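Local coordinates for protein involved in catabolism of external DNA (Legionella pneumophila subsp. pneumophila, PDB 2OO3) that probably methylates N6 of a single adenine in 23S ribosomal RNA, with S-adenosyl-L-methionine as the methyl donor, at residues A[23-28]-A[77-82]; A[36-41]-A[115-120]; A[44-49]-A[126-131]; A[85-90]-A[103-108]. All blocks are in the same frame, centred on the assembly; numbering follows the deposited sequence.

Interaction 1: residues A[23-28]-A[77-82]. With SO4 (sulfate ion), chain D.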
# COMPACT_ATOMS: atom_id res chain seq x y z
N LEU A 23 -3.68 -2.84 -1.34
CA LEU A 23 -2.77 -3.61 -2.20
C LEU A 23 -3.39 -4.96 -2.61
O LEU A 23 -3.39 -5.30 -3.79
CB LEU A 23 -1.43 -3.82 -1.48
CG LEU A 23 -0.38 -4.68 -2.21
CD1 LEU A 23 -0.03 -4.15 -3.61
CD2 LEU A 23 0.90 -4.80 -1.33
N THR A 24 -3.91 -5.73 -1.66
CA THR A 24 -4.47 -7.04 -1.99
C THR A 24 -5.61 -6.96 -3.01
O THR A 24 -5.73 -7.84 -3.88
CB THR A 24 -4.88 -7.91 -0.77
OG1 THR A 24 -6.07 -7.40 -0.16
CG2 THR A 24 -3.73 -8.02 0.28
N ARG A 25 -6.42 -5.90 -2.93
CA ARG A 25 -7.59 -5.76 -3.82
C ARG A 25 -7.08 -5.39 -5.21
O ARG A 25 -7.58 -5.90 -6.23
CB ARG A 25 -8.57 -4.70 -3.29
CG ARG A 25 -9.11 -5.04 -1.88
CD ARG A 25 -10.41 -5.87 -1.89
NE ARG A 25 -10.62 -6.80 -3.00
CZ ARG A 25 -10.49 -8.13 -2.92
NH1 ARG A 25 -10.09 -8.73 -1.82
NH2 ARG A 25 -10.73 -8.86 -3.98
N LEU A 26 -6.03 -4.56 -5.26
CA LEU A 26 -5.44 -4.17 -6.54
C LEU A 26 -4.81 -5.38 -7.23
O LEU A 26 -5.01 -5.56 -8.43
CB LEU A 26 -4.40 -3.04 -6.36
CG LEU A 26 -5.02 -1.71 -5.86
CD1 LEU A 26 -3.90 -0.73 -5.59
CD2 LEU A 26 -6.03 -1.13 -6.91
N LEU A 27 -4.10 -6.20 -6.47
CA LEU A 27 -3.45 -7.42 -6.99
C LEU A 27 -4.47 -8.44 -7.48
O LEU A 27 -4.33 -8.99 -8.57
CB LEU A 27 -2.54 -8.04 -5.93
CG LEU A 27 -1.27 -7.21 -5.61
CD1 LEU A 27 -0.63 -7.82 -4.38
CD2 LEU A 27 -0.27 -7.17 -6.74
N ALA A 28 -5.53 -8.63 -6.68
CA ALA A 28 -6.65 -9.51 -7.04
C ALA A 28 -7.29 -9.09 -8.35
O ALA A 28 -7.68 -9.96 -9.14
CB ALA A 28 -7.69 -9.55 -5.92
N PRO A 77 -15.89 -9.38 6.37
CA PRO A 77 -16.43 -9.55 5.02
C PRO A 77 -15.40 -10.22 4.12
O PRO A 77 -14.19 -10.09 4.36
CB PRO A 77 -16.70 -8.10 4.56
CG PRO A 77 -16.78 -7.28 5.86
CD PRO A 77 -15.81 -7.96 6.76
N SER A 78 -15.88 -10.95 3.12
CA SER A 78 -15.02 -11.71 2.21
C SER A 78 -13.98 -10.89 1.47
O SER A 78 -13.00 -11.46 1.00
CB SER A 78 -15.89 -12.47 1.17
OG SER A 78 -16.48 -11.53 0.28
N LEU A 79 -14.17 -9.57 1.35
CA LEU A 79 -13.12 -8.68 0.78
C LEU A 79 -11.77 -8.73 1.52
O LEU A 79 -10.73 -8.32 0.96
CB LEU A 79 -13.61 -7.21 0.70
CG LEU A 79 -14.67 -6.95 -0.38
CD1 LEU A 79 -15.13 -5.50 -0.34
CD2 LEU A 79 -14.11 -7.25 -1.74
N PHE A 80 -11.80 -9.22 2.75
CA PHE A 80 -10.62 -9.37 3.62
C PHE A 80 -9.88 -10.69 3.46
O PHE A 80 -8.79 -10.87 4.04
CB PHE A 80 -11.02 -9.21 5.08
CG PHE A 80 -11.31 -7.76 5.50
CD1 PHE A 80 -10.40 -7.04 6.28
CD2 PHE A 80 -12.52 -7.13 5.13
CE1 PHE A 80 -10.68 -5.72 6.70
CE2 PHE A 80 -12.82 -5.80 5.53
CZ PHE A 80 -11.90 -5.09 6.31
N LEU A 81 -10.45 -11.61 2.68
CA LEU A 81 -9.89 -12.96 2.58
C LEU A 81 -8.44 -13.01 2.19
O LEU A 81 -7.68 -13.71 2.82
CB LEU A 81 -10.72 -13.86 1.63
CG LEU A 81 -12.10 -14.25 2.16
CD1 LEU A 81 -12.91 -14.90 0.99
CD2 LEU A 81 -11.94 -15.20 3.32
N GLU A 82 -8.06 -12.30 1.13
CA GLU A 82 -6.67 -12.45 0.61
C GLU A 82 -5.69 -11.90 1.64
O GLU A 82 -4.65 -12.50 1.92
CB GLU A 82 -6.51 -11.72 -0.72
CG GLU A 82 -7.25 -12.40 -1.91
CD GLU A 82 -8.72 -11.91 -2.11
OE1 GLU A 82 -9.38 -11.40 -1.17
OE2 GLU A 82 -9.23 -12.06 -3.24
S SO4 D . -19.68 -11.26 2.84
O1 SO4 D . -20.74 -11.78 3.70
O2 SO4 D . -18.42 -11.74 3.39
O3 SO4 D . -19.86 -11.76 1.48
O4 SO4 D . -19.70 -9.80 2.82
O HOH W 1 -7.99 -8.87 1.13
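R25 and T24, on the helix that precedes the first strand of this Rossmann-like methyltransferase fold, meet L79 and E82 where a 3-10 turn runs into helix 81-90. The contact is chiefly polar. R25 NH1 forms a salt bridge with E82 OE1 at 2.8 Å, and the N-H points well at the oxygen (156°). E82 OE1 lies at the edge of the guanidinium and almost in its plane, whereas NH1 comes in from above the carboxylate, 57° out of that plane. The same nitrogen donates a weak second bond to L79 O at 2.9 Å. Bends at chi2 (-90°) and chi3 bring NH1 between L79 O and E82 OE1, while NE has a further acidic partner in E252, so that carboxylates on two helices share the charge of the arginine.

Van der Waals packing accompanies the bridge. L79 CD2 covers one face of the guanidinium near its rim, 3.7 Å from R25 NE, and T24 CB packs on E82 CB at 4.1 Å.

Separately from the bridge, S78 N, at the start of the turn, gives a 2.7 Å hydrogen bond to O2 of a sulfate that probably came from the crystallisation liquor. A water links the two segments: T24 OG1, itself bonded to I21 O of its own helix, receives a bond from it at 2.7 Å, and the same water donates to L79 O at 2.8 Å.

Interaction 2: residues A[36-41]-A[115-120]; sequences PLFYLE and RLYLCE
F38 to E41 pair in parallel with R115 to L118, joining two neighbouring parallel strands of the Rossmann-like methyltransferase sheet; strand 161-165 borders 38-41 on its other side and strand 139-142 borders 115-119. The segment axes lie 4.7 Å apart and diverge by only 10°.

Backbone hydrogen bonds form the ladder. R115 N donates to L37 O, Y39 N to R115 O at 2.7 Å, Y117 N to Y39 O, and E41 N to Y117 O, all nearly straight. The last rung, C119 N to E41 O, lengthens to 3.1 Å and bends to 138°; next in the chain is E120, predicted to bind S-adenosyl-L-methionine.

On the face carrying F38, R115, L40 and Y117, F38 CE1 lies over one face of the R115 guanidinium, toward its rim and 3.4 Å from R115 NH1, with ring and guanidinium planes 24° apart. The charge is also met by E158 through NE. Alongside, F38 CE1 touches Y117 CB at 3.6 Å, and L40 CD1 rests against Y117 CD2.

Packing on the other face centres on L118, whose CD2 meets the edge of the Y39 ring at CE2 and runs beside the E41 carboxylate, 3.9 Å from CD. That carboxylate also bonds S44 through OE2, while Y39 OH donates to E41 OE1 at 2.5 Å, from its anti side.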
# COMPACT_ATOMS: atom_id res chain seq x y z
N PRO A 36 1.50 -10.90 -18.42
CA PRO A 36 2.42 -10.53 -17.35
C PRO A 36 2.21 -9.12 -16.89
O PRO A 36 1.82 -8.24 -17.67
CB PRO A 36 3.81 -10.67 -17.98
CG PRO A 36 3.58 -10.88 -19.41
CD PRO A 36 2.22 -11.38 -19.62
N LEU A 37 2.44 -8.93 -15.60
CA LEU A 37 2.34 -7.66 -14.92
C LEU A 37 3.72 -7.33 -14.38
O LEU A 37 4.42 -8.20 -13.82
CB LEU A 37 1.29 -7.78 -13.77
CG LEU A 37 1.06 -6.60 -12.82
CD1 LEU A 37 0.38 -5.42 -13.53
CD2 LEU A 37 0.22 -7.01 -11.60
N PHE A 38 4.13 -6.08 -14.58
CA PHE A 38 5.28 -5.54 -13.85
C PHE A 38 4.79 -4.98 -12.50
O PHE A 38 3.88 -4.14 -12.46
CB PHE A 38 5.90 -4.40 -14.68
CG PHE A 38 7.12 -3.79 -14.07
CD1 PHE A 38 8.18 -4.59 -13.66
CD2 PHE A 38 7.23 -2.42 -13.94
CE1 PHE A 38 9.32 -4.06 -13.13
CE2 PHE A 38 8.41 -1.85 -13.37
CZ PHE A 38 9.43 -2.67 -12.96
N TYR A 39 5.40 -5.43 -11.40
CA TYR A 39 5.03 -4.91 -10.10
C TYR A 39 6.26 -4.19 -9.55
O TYR A 39 7.31 -4.80 -9.36
CB TYR A 39 4.60 -6.06 -9.16
CG TYR A 39 4.38 -5.60 -7.74
CD1 TYR A 39 3.17 -4.97 -7.38
CD2 TYR A 39 5.35 -5.79 -6.76
CE1 TYR A 39 2.95 -4.54 -6.08
CE2 TYR A 39 5.13 -5.37 -5.42
CZ TYR A 39 3.94 -4.74 -5.11
OH TYR A 39 3.67 -4.31 -3.83
N LEU A 40 6.13 -2.89 -9.32
CA LEU A 40 7.24 -2.06 -8.82
C LEU A 40 6.93 -1.45 -7.45
O LEU A 40 5.92 -0.74 -7.29
CB LEU A 40 7.56 -0.95 -9.85
CG LEU A 40 8.52 0.16 -9.42
CD1 LEU A 40 9.91 -0.43 -9.15
CD2 LEU A 40 8.59 1.17 -10.52
N GLU A 41 7.80 -1.73 -6.46
CA GLU A 41 7.74 -1.02 -5.19
C GLU A 41 8.90 -0.09 -5.05
O GLU A 41 10.06 -0.49 -5.19
CB GLU A 41 7.73 -1.97 -4.00
CG GLU A 41 6.41 -2.64 -3.74
CD GLU A 41 6.48 -3.55 -2.51
OE1 GLU A 41 5.72 -4.54 -2.41
OE2 GLU A 41 7.34 -3.27 -1.66
N ARG A 115 6.55 -9.92 -13.03
CA ARG A 115 7.91 -9.53 -12.64
C ARG A 115 7.83 -8.53 -11.52
O ARG A 115 7.21 -7.46 -11.70
CB ARG A 115 8.68 -8.92 -13.81
CG ARG A 115 10.07 -8.51 -13.47
CD ARG A 115 10.91 -8.27 -14.73
NE ARG A 115 10.31 -7.24 -15.57
CZ ARG A 115 10.73 -5.98 -15.65
NH1 ARG A 115 11.78 -5.55 -14.94
NH2 ARG A 115 10.09 -5.13 -16.45
N LEU A 116 8.46 -8.86 -10.39
CA LEU A 116 8.46 -7.98 -9.21
C LEU A 116 9.81 -7.28 -9.13
O LEU A 116 10.86 -7.92 -9.21
CB LEU A 116 8.23 -8.75 -7.90
CG LEU A 116 6.86 -9.44 -7.66
CD1 LEU A 116 6.72 -10.71 -8.49
CD2 LEU A 116 6.68 -9.72 -6.16
N TYR A 117 9.76 -5.99 -8.92
CA TYR A 117 10.95 -5.23 -8.77
C TYR A 117 10.84 -4.43 -7.46
O TYR A 117 9.99 -3.52 -7.32
CB TYR A 117 11.07 -4.32 -9.97
CG TYR A 117 12.42 -3.71 -10.15
CD1 TYR A 117 13.25 -4.11 -11.21
CD2 TYR A 117 12.87 -2.70 -9.29
CE1 TYR A 117 14.49 -3.52 -11.40
CE2 TYR A 117 14.11 -2.12 -9.47
CZ TYR A 117 14.90 -2.53 -10.53
OH TYR A 117 16.09 -1.94 -10.72
N LEU A 118 11.69 -4.76 -6.50
CA LEU A 118 11.57 -4.20 -5.16
C LEU A 118 12.78 -3.33 -4.85
O LEU A 118 13.92 -3.79 -5.00
CB LEU A 118 11.50 -5.33 -4.13
CG LEU A 118 10.45 -6.43 -4.38
CD1 LEU A 118 10.56 -7.60 -3.39
CD2 LEU A 118 8.98 -5.81 -4.41
N CYS A 119 12.54 -2.11 -4.41
CA CYS A 119 13.64 -1.16 -4.15
C CYS A 119 13.70 -0.84 -2.67
O CYS A 119 12.66 -0.57 -2.06
CB CYS A 119 13.44 0.17 -4.89
SG CYS A 119 13.31 0.02 -6.72
N GLU A 120 14.90 -0.82 -2.11
CA GLU A 120 15.06 -0.39 -0.74
C GLU A 120 16.39 0.35 -0.56
O GLU A 120 17.44 -0.19 -0.88
CB GLU A 120 14.96 -1.58 0.25
CG GLU A 120 15.29 -1.23 1.73
CD GLU A 120 14.47 -0.04 2.27
OE1 GLU A 120 13.25 0.10 1.95
OE2 GLU A 120 15.06 0.77 3.03

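Interaction 3: residues A[44-49]-A[126-131]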
# COMPACT_ATOMS: atom_id res chain seq x y z
N SER A 44 10.42 -0.74 -0.43
CA SER A 44 10.01 -2.08 -0.02
C SER A 44 10.21 -2.46 1.46
O SER A 44 9.58 -3.40 1.95
CB SER A 44 10.69 -3.13 -0.90
OG SER A 44 10.41 -2.84 -2.25
N GLY A 45 11.11 -1.77 2.15
CA GLY A 45 11.44 -2.09 3.53
C GLY A 45 12.07 -3.47 3.67
O GLY A 45 12.68 -3.98 2.74
N ARG A 46 11.93 -4.10 4.83
CA ARG A 46 12.61 -5.38 5.03
C ARG A 46 11.74 -6.57 4.65
O ARG A 46 12.23 -7.70 4.60
CB ARG A 46 13.11 -5.50 6.47
CG ARG A 46 12.02 -5.46 7.48
CD ARG A 46 12.54 -5.71 8.90
NE ARG A 46 13.57 -4.75 9.31
CZ ARG A 46 14.37 -4.92 10.36
NH1 ARG A 46 14.27 -6.02 11.11
NH2 ARG A 46 15.28 -4.00 10.66
N GLY A 47 10.46 -6.34 4.38
CA GLY A 47 9.60 -7.40 3.79
C GLY A 47 8.76 -8.23 4.77
O GLY A 47 7.69 -8.66 4.43
N ILE A 48 9.30 -8.53 5.94
CA ILE A 48 8.59 -9.23 7.02
C ILE A 48 8.99 -8.56 8.34
O ILE A 48 10.11 -8.04 8.47
CB ILE A 48 8.87 -10.79 7.06
CG1 ILE A 48 10.33 -11.09 7.45
CG2 ILE A 48 8.54 -11.46 5.71
CD1 ILE A 48 10.71 -12.63 7.48
N TYR A 49 8.08 -8.56 9.30
CA TYR A 49 8.25 -7.82 10.57
C TYR A 49 7.98 -8.73 11.73
O TYR A 49 6.89 -9.33 11.83
CB TYR A 49 7.34 -6.56 10.59
CG TYR A 49 7.72 -5.66 9.44
CD1 TYR A 49 8.73 -4.70 9.60
CD2 TYR A 49 7.16 -5.82 8.18
CE1 TYR A 49 9.14 -3.91 8.55
CE2 TYR A 49 7.57 -5.03 7.11
CZ TYR A 49 8.57 -4.08 7.31
OH TYR A 49 9.01 -3.30 6.27
N TYR A 126 17.45 -3.54 3.31
CA TYR A 126 17.73 -4.23 2.06
C TYR A 126 18.28 -5.64 2.31
O TYR A 126 17.86 -6.60 1.66
CB TYR A 126 18.68 -3.40 1.20
CG TYR A 126 19.33 -4.20 0.09
CD1 TYR A 126 18.64 -4.46 -1.11
CD2 TYR A 126 20.62 -4.70 0.24
CE1 TYR A 126 19.26 -5.21 -2.15
CE2 TYR A 126 21.23 -5.44 -0.76
CZ TYR A 126 20.54 -5.69 -1.95
OH TYR A 126 21.17 -6.43 -2.93
N ASN A 127 19.22 -5.77 3.26
CA ASN A 127 19.80 -7.07 3.54
C ASN A 127 18.77 -8.07 4.06
O ASN A 127 18.88 -9.26 3.76
CB ASN A 127 21.01 -7.00 4.50
CG ASN A 127 22.28 -6.44 3.83
OD1 ASN A 127 22.93 -5.57 4.40
ND2 ASN A 127 22.63 -6.92 2.64
N PHE A 128 17.77 -7.59 4.81
CA PHE A 128 16.69 -8.46 5.27
C PHE A 128 15.76 -8.83 4.13
O PHE A 128 15.28 -9.93 4.05
CB PHE A 128 15.85 -7.81 6.37
CG PHE A 128 16.43 -7.93 7.74
CD1 PHE A 128 16.41 -9.15 8.42
CD2 PHE A 128 16.95 -6.81 8.39
CE1 PHE A 128 16.94 -9.25 9.72
CE2 PHE A 128 17.48 -6.89 9.69
CZ PHE A 128 17.48 -8.12 10.35
N LEU A 129 15.51 -7.88 3.23
CA LEU A 129 14.65 -8.12 2.06
C LEU A 129 15.22 -9.20 1.12
O LEU A 129 14.47 -9.91 0.44
CB LEU A 129 14.49 -6.80 1.30
CG LEU A 129 13.44 -6.73 0.18
CD1 LEU A 129 12.04 -6.97 0.74
CD2 LEU A 129 13.56 -5.36 -0.43
N LEU A 130 16.54 -9.34 1.10
CA LEU A 130 17.18 -10.41 0.32
C LEU A 130 16.82 -11.80 0.82
O LEU A 130 17.06 -12.79 0.12
CB LEU A 130 18.73 -10.26 0.35
CG LEU A 130 19.30 -9.05 -0.38
CD1 LEU A 130 20.82 -8.93 -0.12
CD2 LEU A 130 18.99 -9.13 -1.89
N LYS A 131 16.26 -11.89 2.03
CA LYS A 131 15.89 -13.17 2.63
C LYS A 131 14.41 -13.59 2.41
O LYS A 131 14.00 -14.65 2.83
CB LYS A 131 16.16 -13.11 4.14
CG LYS A 131 17.64 -12.78 4.53
CD LYS A 131 18.51 -13.92 4.08
CE LYS A 131 19.78 -14.16 4.94
NZ LYS A 131 20.52 -15.41 4.42
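R46 NE forms a salt bridge to E125, one residue ahead of the helical segment, and the guanidinium it belongs to lies flat on the F128 ring. The two planes are inclined at 23° and their centres are 4.2 Å apart. The cation-pi contact is off-centre: CZ stands 35° from the ring normal, and NH1 sits over the rim beside F128 CE2 at 3.6 Å. E125 thus pairs with NE while F128 covers one face of the guanidinium. The two side chains run side by side from their roots, where R46 CB meets F128 CB at 3.6 Å.

The contact ties the loop that follows strand 38-41 of the Rossmann-like domain to helix 123-129, which follows strand 115-119. G45 N in this loop bonds E120, a predicted S-adenosyl-L-methionine ligand, so the packing lies beside the probable cofactor site.

Deeper in, L129 packs against S44, G45 and G47. A chi1 of -170°, which sets CG opposite the backbone N, directs CD2 to S44 CB at 3.7 Å and CD1 to G47 CA at 3.9 Å. G45 O is buried among the carbons of L129, 3.6 Å from CD2, and has no polar partner in the model. R46 O receives a CA-H...O contact from L129 CA at 3.5 Å.

Interaction 4: residues A[85-90]-A[103-108]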
# COMPACT_ATOMS: atom_id res chain seq x y z
N SER A 85 -5.44 -14.32 4.61
CA SER A 85 -4.79 -15.59 4.28
C SER A 85 -3.27 -15.43 4.31
O SER A 85 -2.58 -16.34 4.75
CB SER A 85 -5.21 -16.15 2.92
OG SER A 85 -4.64 -15.39 1.90
N VAL A 86 -2.76 -14.28 3.88
CA VAL A 86 -1.30 -14.05 3.92
C VAL A 86 -0.78 -13.95 5.37
O VAL A 86 0.32 -14.47 5.71
CB VAL A 86 -0.89 -12.81 3.08
CG1 VAL A 86 0.60 -12.52 3.21
CG2 VAL A 86 -1.24 -13.03 1.63
N ILE A 87 -1.53 -13.26 6.23
CA ILE A 87 -1.16 -13.13 7.63
C ILE A 87 -1.21 -14.51 8.32
O ILE A 87 -0.36 -14.83 9.16
CB ILE A 87 -2.07 -12.11 8.33
CG1 ILE A 87 -1.82 -10.71 7.74
CG2 ILE A 87 -1.81 -12.03 9.86
CD1 ILE A 87 -2.96 -9.90 7.87
N LYS A 88 -2.21 -15.30 7.95
CA LYS A 88 -2.31 -16.69 8.43
C LYS A 88 -1.06 -17.47 8.02
O LYS A 88 -0.47 -18.19 8.83
CB LYS A 88 -3.56 -17.35 7.86
CG LYS A 88 -3.92 -18.69 8.51
CD LYS A 88 -5.36 -19.16 8.10
CE LYS A 88 -6.48 -18.28 8.68
NZ LYS A 88 -7.86 -18.72 8.15
N GLN A 89 -0.65 -17.32 6.75
CA GLN A 89 0.44 -18.11 6.17
C GLN A 89 1.75 -17.84 6.85
O GLN A 89 2.50 -18.77 7.14
CB GLN A 89 0.64 -17.74 4.70
CG GLN A 89 1.68 -18.62 4.00
CD GLN A 89 2.23 -17.94 2.81
OE1 GLN A 89 3.12 -17.12 2.92
NE2 GLN A 89 1.68 -18.24 1.64
N ILE A 90 2.06 -16.55 7.06
CA ILE A 90 3.37 -16.19 7.62
C ILE A 90 3.53 -16.64 9.10
O ILE A 90 4.65 -16.88 9.58
CB ILE A 90 3.67 -14.65 7.41
CG1 ILE A 90 5.17 -14.31 7.60
CG2 ILE A 90 2.83 -13.80 8.31
CD1 ILE A 90 5.53 -12.89 7.07
N PRO A 103 5.92 -6.45 0.11
CA PRO A 103 6.48 -7.46 -0.83
C PRO A 103 5.98 -8.90 -0.55
O PRO A 103 5.79 -9.64 -1.49
CB PRO A 103 8.00 -7.39 -0.54
CG PRO A 103 8.22 -6.04 -0.03
CD PRO A 103 7.02 -5.79 0.86
N TYR A 104 5.78 -9.26 0.72
CA TYR A 104 5.27 -10.58 1.10
C TYR A 104 3.83 -10.77 0.62
O TYR A 104 3.48 -11.85 0.12
CB TYR A 104 5.40 -10.79 2.62
CG TYR A 104 5.30 -12.24 3.03
CD1 TYR A 104 6.46 -13.02 3.22
CD2 TYR A 104 4.07 -12.83 3.28
CE1 TYR A 104 6.38 -14.38 3.56
CE2 TYR A 104 3.98 -14.20 3.68
CZ TYR A 104 5.14 -14.95 3.80
OH TYR A 104 5.07 -16.26 4.18
N PHE A 105 2.99 -9.74 0.70
CA PHE A 105 1.67 -9.82 0.04
C PHE A 105 1.79 -10.03 -1.48
O PHE A 105 1.09 -10.89 -2.08
CB PHE A 105 0.83 -8.57 0.37
CG PHE A 105 0.40 -8.49 1.82
CD1 PHE A 105 -0.66 -9.27 2.31
CD2 PHE A 105 1.05 -7.63 2.70
CE1 PHE A 105 -1.06 -9.19 3.66
CE2 PHE A 105 0.65 -7.54 4.06
CZ PHE A 105 -0.40 -8.33 4.53
N ALA A 106 2.64 -9.24 -2.14
CA ALA A 106 2.73 -9.30 -3.60
C ALA A 106 3.21 -10.67 -4.12
O ALA A 106 2.69 -11.22 -5.09
CB ALA A 106 3.61 -8.14 -4.13
N ILE A 107 4.20 -11.22 -3.45
CA ILE A 107 4.74 -12.51 -3.82
C ILE A 107 3.66 -13.58 -3.67
O ILE A 107 3.60 -14.52 -4.44
CB ILE A 107 6.02 -12.83 -2.99
CG1 ILE A 107 7.18 -11.95 -3.47
CG2 ILE A 107 6.42 -14.25 -3.20
CD1 ILE A 107 8.44 -11.92 -2.50
N ASN A 108 2.77 -13.41 -2.70
CA ASN A 108 1.69 -14.37 -2.54
C ASN A 108 0.63 -14.32 -3.62
O ASN A 108 0.18 -15.36 -4.09
CB ASN A 108 1.04 -14.29 -1.15
CG ASN A 108 1.69 -15.24 -0.18
OD1 ASN A 108 1.36 -16.43 -0.13
ND2 ASN A 108 2.69 -14.74 0.55
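The Y104 ring carries I90 on one face and V86 at its edge. I90 CD1 stands over the ring centre in a CH-pi contact, 3.7 Å from the centroid and 5° off the normal; V86 CG1 lies close to the ring plane, 3.5 Å from Y104 CD2. The same methyl also touches the neighbouring ring, at F105 CD1, and so wedges between the two aromatics. V86 holds CG1 anti to the backbone N (chi1 176°), while its CG2 meets N108 CB. I87 CG1 adds a looser approach to F105 CZ.

Beside the apolar cluster, Q89 reaches across with an extended side chain and joins the polar ends of Y104 and N108. Its amide plane is steeply turned from the tyrosine ring, by 74°. Y104 OH donates to Q89 OE1 at a modelled 2.5 Å, so short that the exact length is doubtful. Q89 NE2 donates to N108 OD1 at 2.6 Å, on a lone pair in the carbonyl plane, but the bond is bent and OD1 is tilted out of the Q89 amide plane; N108 ND2 returns a weak 3.4 Å bond to Q89 OE1. The N108 amide is steadied within its own helix by a nearly straight bond from ND2 to Y104 O at 3.0 Å. That oxygen also accepts from N108 N, on the opposite face of its carbonyl plane.

The helix segments run nearly perpendicular. Helix 102-109 leads into strand 115-119 as the last helix of the Rossmann-like crossover between parallel strands 38-41 and 115-119; S102, at its start, and H20, which meets F105, are predicted to bind S-adenosyl-L-methionine.

Overall arrangement
All four contacts belong to one Rossmann-like domain. Interaction 2 pairs two strands of the eight-stranded sheet; helices of interactions 1 and 4 cover the face of these strands that carries Y39, and interaction 3 lies at the strand ends. Helix 102-109 of interaction 4 touches the segments of all three other contacts; interactions 1 and 4 also share helix 81-90, with centres 11 Å apart. Along the chain, interaction 1 closes before interaction 4 opens, and interaction 4 is nested within the loops closed by interactions 2 and 3. Interactions 1 and 3 are farthest apart, about 23 Å between centres, without touching. Interaction 3 lies close to the predicted S-adenosyl-L-methionine site.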